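Local coordinates for Dps family DNA-binding stress response protein (Thermosynechococcus elongatus, PDB 2C41), which probably binds and oxidises iron and may associate with DNA, as a twelve-subunit stress-response protein of the ferritin-like Dps family, at residues T13-E18 / A63-M68; A20-M25 / S53-M58; Q72-A75 / D79-K82. All blocks are in the same frame, centred on the assembly; numbering follows the deposited sequence.

Interaction 1: residues T13-E18 / A63-M68; sequences TTLKRE and AERSLM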
# COMPACT_ATOMS: atom_id res chain seq x y z
N THR C 13 29.59 -16.69 -23.38
CA THR C 13 30.84 -16.36 -22.69
C THR C 13 30.75 -14.97 -22.05
O THR C 13 31.13 -14.80 -20.89
CB THR C 13 32.05 -16.48 -23.66
OG1 THR C 13 32.17 -17.84 -24.08
CG2 THR C 13 33.34 -16.02 -23.00
N THR C 14 30.21 -13.99 -22.78
CA THR C 14 30.07 -12.63 -22.24
C THR C 14 29.15 -12.62 -21.02
O THR C 14 29.43 -11.94 -20.04
CB THR C 14 29.57 -11.59 -23.27
OG1 THR C 14 28.15 -11.73 -23.49
CG2 THR C 14 30.35 -11.68 -24.59
N LEU C 15 28.06 -13.39 -21.07
CA LEU C 15 27.09 -13.38 -19.96
C LEU C 15 27.71 -13.95 -18.68
O LEU C 15 27.45 -13.45 -17.60
CB LEU C 15 25.81 -14.14 -20.31
CG LEU C 15 24.90 -13.41 -21.31
CD1 LEU C 15 23.95 -14.37 -22.02
CD2 LEU C 15 24.13 -12.23 -20.64
N LYS C 16 28.53 -14.98 -18.82
CA LYS C 16 29.20 -15.56 -17.65
C LYS C 16 30.14 -14.54 -17.00
O LYS C 16 30.13 -14.37 -15.78
CB LYS C 16 29.95 -16.84 -18.02
CG LYS C 16 29.03 -17.99 -18.40
CD LYS C 16 29.70 -19.32 -18.07
CE LYS C 16 29.48 -20.40 -19.11
NZ LYS C 16 28.17 -20.42 -19.84
N ARG C 17 30.94 -13.87 -17.83
CA ARG C 17 31.86 -12.84 -17.35
C ARG C 17 31.09 -11.69 -16.68
O ARG C 17 31.44 -11.25 -15.59
CB ARG C 17 32.73 -12.30 -18.49
CG ARG C 17 33.64 -11.12 -18.08
CD ARG C 17 34.69 -10.77 -19.16
NE ARG C 17 34.20 -10.98 -20.53
CZ ARG C 17 33.30 -10.22 -21.15
NH1 ARG C 17 32.75 -9.17 -20.54
NH2 ARG C 17 32.94 -10.51 -22.40
N GLU C 18 30.04 -11.23 -17.36
CA GLU C 18 29.23 -10.13 -16.87
C GLU C 18 28.54 -10.50 -15.55
O GLU C 18 28.52 -9.71 -14.59
CB GLU C 18 28.22 -9.69 -17.93
CG GLU C 18 28.88 -9.04 -19.17
CD GLU C 18 29.17 -7.55 -19.00
OE1 GLU C 18 28.93 -7.00 -17.90
OE2 GLU C 18 29.63 -6.93 -19.99
N ALA C 63 22.38 -14.04 -15.08
CA ALA C 63 22.42 -15.49 -14.93
C ALA C 63 21.30 -16.15 -15.71
O ALA C 63 21.54 -17.08 -16.49
CB ALA C 63 22.34 -15.87 -13.46
N GLU C 64 20.08 -15.66 -15.54
CA GLU C 64 18.94 -16.29 -16.21
C GLU C 64 18.94 -16.04 -17.72
O GLU C 64 18.38 -16.85 -18.48
CB GLU C 64 17.63 -15.91 -15.53
CG GLU C 64 17.64 -16.34 -14.05
CD GLU C 64 16.27 -16.60 -13.47
OE1 GLU C 64 15.28 -15.96 -13.91
OE2 GLU C 64 16.20 -17.46 -12.56
N ARG C 65 19.59 -14.97 -18.17
CA ARG C 65 19.76 -14.75 -19.61
C ARG C 65 20.47 -15.94 -20.27
O ARG C 65 20.08 -16.38 -21.35
CB ARG C 65 20.49 -13.43 -19.91
CG ARG C 65 20.46 -13.03 -21.40
CD ARG C 65 19.05 -12.58 -21.85
NE ARG C 65 18.95 -12.53 -23.32
CZ ARG C 65 17.81 -12.65 -24.00
NH1 ARG C 65 17.81 -12.62 -25.33
NH2 ARG C 65 16.65 -12.80 -23.35
N SER C 66 21.50 -16.46 -19.59
CA SER C 66 22.20 -17.66 -20.09
C SER C 66 21.25 -18.84 -20.26
O SER C 66 21.30 -19.54 -21.28
CB SER C 66 23.36 -18.03 -19.17
OG SER C 66 24.40 -17.07 -19.27
N LEU C 67 20.40 -19.07 -19.26
CA LEU C 67 19.40 -20.14 -19.33
C LEU C 67 18.41 -19.95 -20.48
O LEU C 67 18.02 -20.92 -21.13
CB LEU C 67 18.62 -20.24 -18.01
CG LEU C 67 19.18 -20.91 -16.75
CD1 LEU C 67 20.07 -22.12 -17.01
CD2 LEU C 67 19.88 -19.93 -15.88
N MET C 68 18.01 -18.70 -20.72
CA MET C 68 17.06 -18.39 -21.79
C MET C 68 17.66 -18.61 -23.18
O MET C 68 16.92 -18.72 -24.18
CB MET C 68 16.55 -16.96 -21.65
CG MET C 68 15.67 -16.77 -20.44
SD MET C 68 15.23 -15.03 -20.19
CE MET C 68 15.56 -14.94 -18.45
O HOH W 1 26.51 -18.26 -20.53

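Interaction 2: residues A20-M25 / S53-M58; sequences ANAVVM and SEVFAM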
# COMPACT_ATOMS: atom_id res chain seq x y z
N ALA C 20 29.48 -12.85 -13.38
CA ALA C 20 30.55 -12.95 -12.38
C ALA C 20 30.96 -11.56 -11.89
O ALA C 20 31.14 -11.37 -10.68
CB ALA C 20 31.76 -13.71 -12.95
N ASN C 21 31.08 -10.61 -12.81
CA ASN C 21 31.39 -9.22 -12.46
C ASN C 21 30.33 -8.59 -11.56
O ASN C 21 30.67 -7.86 -10.63
CB ASN C 21 31.61 -8.34 -13.70
CG ASN C 21 32.95 -8.60 -14.39
OD1 ASN C 21 33.16 -8.17 -15.53
ND2 ASN C 21 33.84 -9.28 -13.70
N ALA C 22 29.06 -8.88 -11.83
CA ALA C 22 27.97 -8.37 -11.00
C ALA C 22 28.09 -8.89 -9.56
O ALA C 22 27.90 -8.14 -8.59
CB ALA C 22 26.63 -8.73 -11.59
N VAL C 23 28.41 -10.17 -9.43
CA VAL C 23 28.58 -10.80 -8.10
C VAL C 23 29.74 -10.14 -7.33
O VAL C 23 29.58 -9.76 -6.17
CB VAL C 23 28.80 -12.32 -8.22
CG1 VAL C 23 29.21 -12.92 -6.87
CG2 VAL C 23 27.52 -12.99 -8.76
N VAL C 24 30.91 -10.02 -7.98
CA VAL C 24 32.08 -9.42 -7.31
C VAL C 24 31.84 -7.94 -7.00
O VAL C 24 32.19 -7.46 -5.92
CB VAL C 24 33.38 -9.61 -8.15
CG1 VAL C 24 34.57 -8.83 -7.54
CG2 VAL C 24 33.69 -11.08 -8.24
N MET C 25 31.25 -7.22 -7.95
CA MET C 25 30.94 -5.81 -7.76
C MET C 25 29.97 -5.62 -6.59
O MET C 25 30.13 -4.70 -5.78
CB MET C 25 30.31 -5.25 -9.03
CG MET C 25 30.38 -3.77 -9.10
SD MET C 25 32.10 -3.24 -9.29
CE MET C 25 31.77 -1.48 -9.24
N SER C 53 22.68 -2.51 -4.16
CA SER C 53 21.39 -3.16 -4.43
C SER C 53 21.03 -3.18 -5.90
O SER C 53 20.43 -4.14 -6.38
CB SER C 53 20.26 -2.50 -3.63
OG SER C 53 20.37 -2.85 -2.27
N GLU C 54 21.37 -2.11 -6.62
CA GLU C 54 21.12 -2.04 -8.05
C GLU C 54 22.01 -3.00 -8.83
O GLU C 54 21.54 -3.66 -9.76
CB GLU C 54 21.27 -0.61 -8.56
CG GLU C 54 20.13 0.28 -8.07
CD GLU C 54 20.13 1.63 -8.73
OE1 GLU C 54 19.08 2.01 -9.30
OE2 GLU C 54 21.18 2.31 -8.70
N VAL C 55 23.27 -3.11 -8.43
CA VAL C 55 24.17 -4.11 -9.01
C VAL C 55 23.67 -5.52 -8.68
O VAL C 55 23.64 -6.39 -9.54
CB VAL C 55 25.62 -3.94 -8.54
CG1 VAL C 55 26.48 -5.11 -8.99
CG2 VAL C 55 26.20 -2.62 -9.07
N PHE C 56 23.24 -5.72 -7.43
CA PHE C 56 22.73 -7.02 -6.99
C PHE C 56 21.66 -7.57 -7.93
O PHE C 56 21.71 -8.74 -8.31
CB PHE C 56 22.12 -6.92 -5.58
CG PHE C 56 21.43 -8.18 -5.15
CD1 PHE C 56 20.04 -8.30 -5.25
CD2 PHE C 56 22.16 -9.26 -4.68
CE1 PHE C 56 19.40 -9.47 -4.87
CE2 PHE C 56 21.53 -10.45 -4.29
CZ PHE C 56 20.14 -10.55 -4.38
N ALA C 57 20.69 -6.72 -8.28
CA ALA C 57 19.56 -7.11 -9.13
C ALA C 57 20.01 -7.65 -10.47
O ALA C 57 19.32 -8.46 -11.10
CB ALA C 57 18.63 -5.92 -9.33
N MET C 58 21.19 -7.21 -10.92
CA MET C 58 21.73 -7.63 -12.20
C MET C 58 22.19 -9.08 -12.22
O MET C 58 22.24 -9.70 -13.28
CB MET C 58 22.89 -6.73 -12.61
CG MET C 58 22.49 -5.27 -12.70
SD MET C 58 23.92 -4.34 -13.29
CE MET C 58 23.38 -2.67 -12.95

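Interaction 3: residues Q72-A75 / D79-K82; sequences QPVA and DYLK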
# COMPACT_ATOMS: atom_id res chain seq x y z
N GLN C 72 24.20 -22.24 -19.64
CA GLN C 72 24.20 -22.25 -18.18
C GLN C 72 24.96 -21.04 -17.66
O GLN C 72 25.98 -20.64 -18.24
CB GLN C 72 24.89 -23.51 -17.66
CG GLN C 72 24.10 -24.80 -17.88
CD GLN C 72 24.61 -25.93 -17.01
OE1 GLN C 72 23.89 -26.89 -16.74
NE2 GLN C 72 25.85 -25.82 -16.57
N PRO C 73 24.50 -20.47 -16.53
CA PRO C 73 25.23 -19.37 -15.93
C PRO C 73 26.43 -19.89 -15.13
O PRO C 73 26.57 -21.10 -14.96
CB PRO C 73 24.21 -18.77 -14.97
CG PRO C 73 23.39 -19.94 -14.54
CD PRO C 73 23.31 -20.84 -15.74
N VAL C 74 27.28 -18.99 -14.66
CA VAL C 74 28.23 -19.34 -13.63
C VAL C 74 27.37 -19.70 -12.42
O VAL C 74 26.34 -19.05 -12.18
CB VAL C 74 29.18 -18.17 -13.29
CG1 VAL C 74 30.20 -18.60 -12.24
CG2 VAL C 74 29.90 -17.68 -14.56
N ALA C 75 27.75 -20.74 -11.68
CA ALA C 75 26.92 -21.18 -10.54
C ALA C 75 27.73 -21.70 -9.35
O ALA C 75 27.36 -21.46 -8.20
CB ALA C 75 25.91 -22.23 -11.00
N ASP C 79 33.84 -20.61 -8.86
CA ASP C 79 34.06 -20.14 -10.23
C ASP C 79 34.05 -18.62 -10.39
O ASP C 79 34.65 -18.10 -11.33
CB ASP C 79 33.06 -20.78 -11.21
CG ASP C 79 33.34 -22.25 -11.49
OD1 ASP C 79 32.53 -22.89 -12.20
OD2 ASP C 79 34.38 -22.78 -11.03
N TYR C 80 33.37 -17.90 -9.49
CA TYR C 80 33.16 -16.46 -9.69
C TYR C 80 34.45 -15.68 -9.86
O TYR C 80 34.59 -14.89 -10.80
CB TYR C 80 32.30 -15.86 -8.59
CG TYR C 80 30.83 -16.23 -8.72
CD1 TYR C 80 30.08 -15.78 -9.80
CD2 TYR C 80 30.20 -17.01 -7.74
CE1 TYR C 80 28.73 -16.12 -9.94
CE2 TYR C 80 28.85 -17.35 -7.86
CZ TYR C 80 28.12 -16.89 -8.96
OH TYR C 80 26.79 -17.22 -9.07
N LEU C 81 35.41 -15.90 -8.97
CA LEU C 81 36.68 -15.18 -9.02
C LEU C 81 37.59 -15.64 -10.17
O LEU C 81 38.55 -14.94 -10.52
CB LEU C 81 37.39 -15.26 -7.67
CG LEU C 81 36.70 -14.51 -6.53
CD1 LEU C 81 37.52 -14.62 -5.27
CD2 LEU C 81 36.48 -13.05 -6.87
N LYS C 82 37.28 -16.80 -10.74
CA LYS C 82 38.01 -17.31 -11.90
C LYS C 82 37.55 -16.68 -13.20
O LYS C 82 38.31 -16.63 -14.17
CB LYS C 82 37.86 -18.83 -12.00
CG LYS C 82 38.47 -19.60 -10.85
CD LYS C 82 38.45 -21.09 -11.15
CE LYS C 82 39.18 -21.88 -10.07
NZ LYS C 82 38.38 -21.96 -8.81
O HOH W 2 26.15 -19.17 -7.44
O HOH W 3 29.77 -22.58 -12.39

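Interaction 1: residues T13-E18 / A63-M68
L15 and R65 make the tightly packed half of this buried contact. The forked end of the leucine straddles the start of the arginine chain: CD1 and CD2 of L15 each lie 3.8 Å from R65 CG, and L15 CD2 also comes within 3.9 Å of R65 CB. On the leucine, CG stands anti to the carbonyl carbon (chi1 -72°), which brings both methyls onto the arginine methylenes. The two side chains cross obliquely, and T128 and Y132 of helix 126-149 press on the leucine too. R65 lends this contact its aliphatic part alone: a bend at chi2 (70°) carries the guanidinium away, where NE bonds to T128, NH1 forms a salt bridge with D125, and NH2 reaches Q140 of the second subunit. Helices 6-35 and 41-68 run here in opposite senses, as the first two long helices of the ferritin-like four-helix bundle, and L15 lies level with S66, their CA atoms 6.5 Å apart. The serine marks the change from apolar to polar. Its OG touches L15 CB at 3.4 Å, a van der Waals contact with the methylene. Beyond it K16 and S66 are linked through solvent: a water lies 2.7 Å from S66 OG and accepts from K16 NZ at 2.8 Å, bridging hydroxyl and ammonium. On this looser side K16 is partly exposed, it makes no direct contact with 63-68, and NZ also gives a hydrogen bond to Q72 O in the loop that follows helix 41-68.

Interaction 2: residues A20-M25 / S53-M58
V55 meets a flat group in the peptide carbonyl of A22: its CG1 methyl rests 3.4 Å from A22 O, a close apolar-to-polar contact without a hydrogen bond. F56 takes no part in this interface; its ring meets Y26 of the same chain and F56 of the third subunit. The contact belongs to the ferritin-like four-helix bundle, near the middle of the chain, where helices 6-35 and 41-68 pack as an antiparallel pair. The axes of 20-25 and 53-58 approach to 8.4 Å and cross at -150°. Such closeness goes with the small side chain of A22, whose CA is 6.0 Å from V55 CA.

V55 CG1 is the methyl that makes the central contacts. It is anti to the backbone N (chi1 171°) and points into the angle between A22 and M25, reaching M25 CB at 3.8 Å and M25 CG at 4.1 Å. The M25 and V55 side chains cross at about a right angle. The methionine offers V55 its first two carbons, CB and CG, because the chain then bends at chi2 (68°) and takes the sulfur end away, M25 packing on N105 and H106 of helix 95-122. M58 behaves similarly on the other helix: it starts toward A22, but its end leads off among L135, T138 and H139 of helix 126-149. All four touching residues are buried, and the two methionines spread the packing from this helix pair to the two remaining long helices. One turn along from V55, the alanine methyl meets the base of the second methionine, A22 CB lying 4.4 Å from M58 CB.

Interaction 3: residues Q72-A75 / D79-K82
V74 and Y80 make the apolar part of the contact. The CG1 methyl of V74 stands over one face of the tyrosine ring, 4.0 Å from the centroid and 27° off the ring normal, a CH-pi contact nearer the CD1-CE1 side of the ring, with V74 CG1 3.7 Å from Y80 CE1. With CG1 anti to the backbone N (chi1 -178°), the same methyl also meets the methylene of the aspartate, V74 CG1 to D79 CB being 3.7 Å, and so fills the corner between carboxylate stem and ring.

The polar part runs through two waters, one for each backbone polar atom of A75. The first donates to A75 O at 2.7 Å and accepts from Y80 OH at 2.6 Å, lying at the ring edge and in its plane. The second accepts from A75 N at 2.8 Å and donates to D79 OD1, also at 2.8 Å. Both bridges tie the loop to D79 and Y80. A phenylalanine at Y80 would keep the ring under V74 but would probably leave the first water without its hydroxyl mate and A75 O without its link to the helix.

The loop and helix 80-83 belong to the connection that follows helix 41-68, where Dps proteins characteristically carry a short extra helix. V74 packs on K16 and Q19 of helix 6-35, Y80 on V23 of the same helix, and W34 of the third subunit covers both P73 and Y80.

In the fold
From the N terminus, helix 6-35 supplies first 13-18 and then 20-25, and the chain turns back after it into helix 41-68. Interaction 2 closes the inner loop of this hairpin; interaction 1 closes the outer one, so that 2 is nested inside 1. Interaction 3 comes afterwards, in series with both, and closes a small loop of three residues within the connection beyond helix 41-68. None of the loops cross. That connection folds back over helix 6-35: K16 and Q72 link interactions 1 and 3, while A20, V23 and V24 pack beneath Y80 and L81, joining interactions 2 and 3. Interactions 1 and 3 also share the third subunit as neighbour.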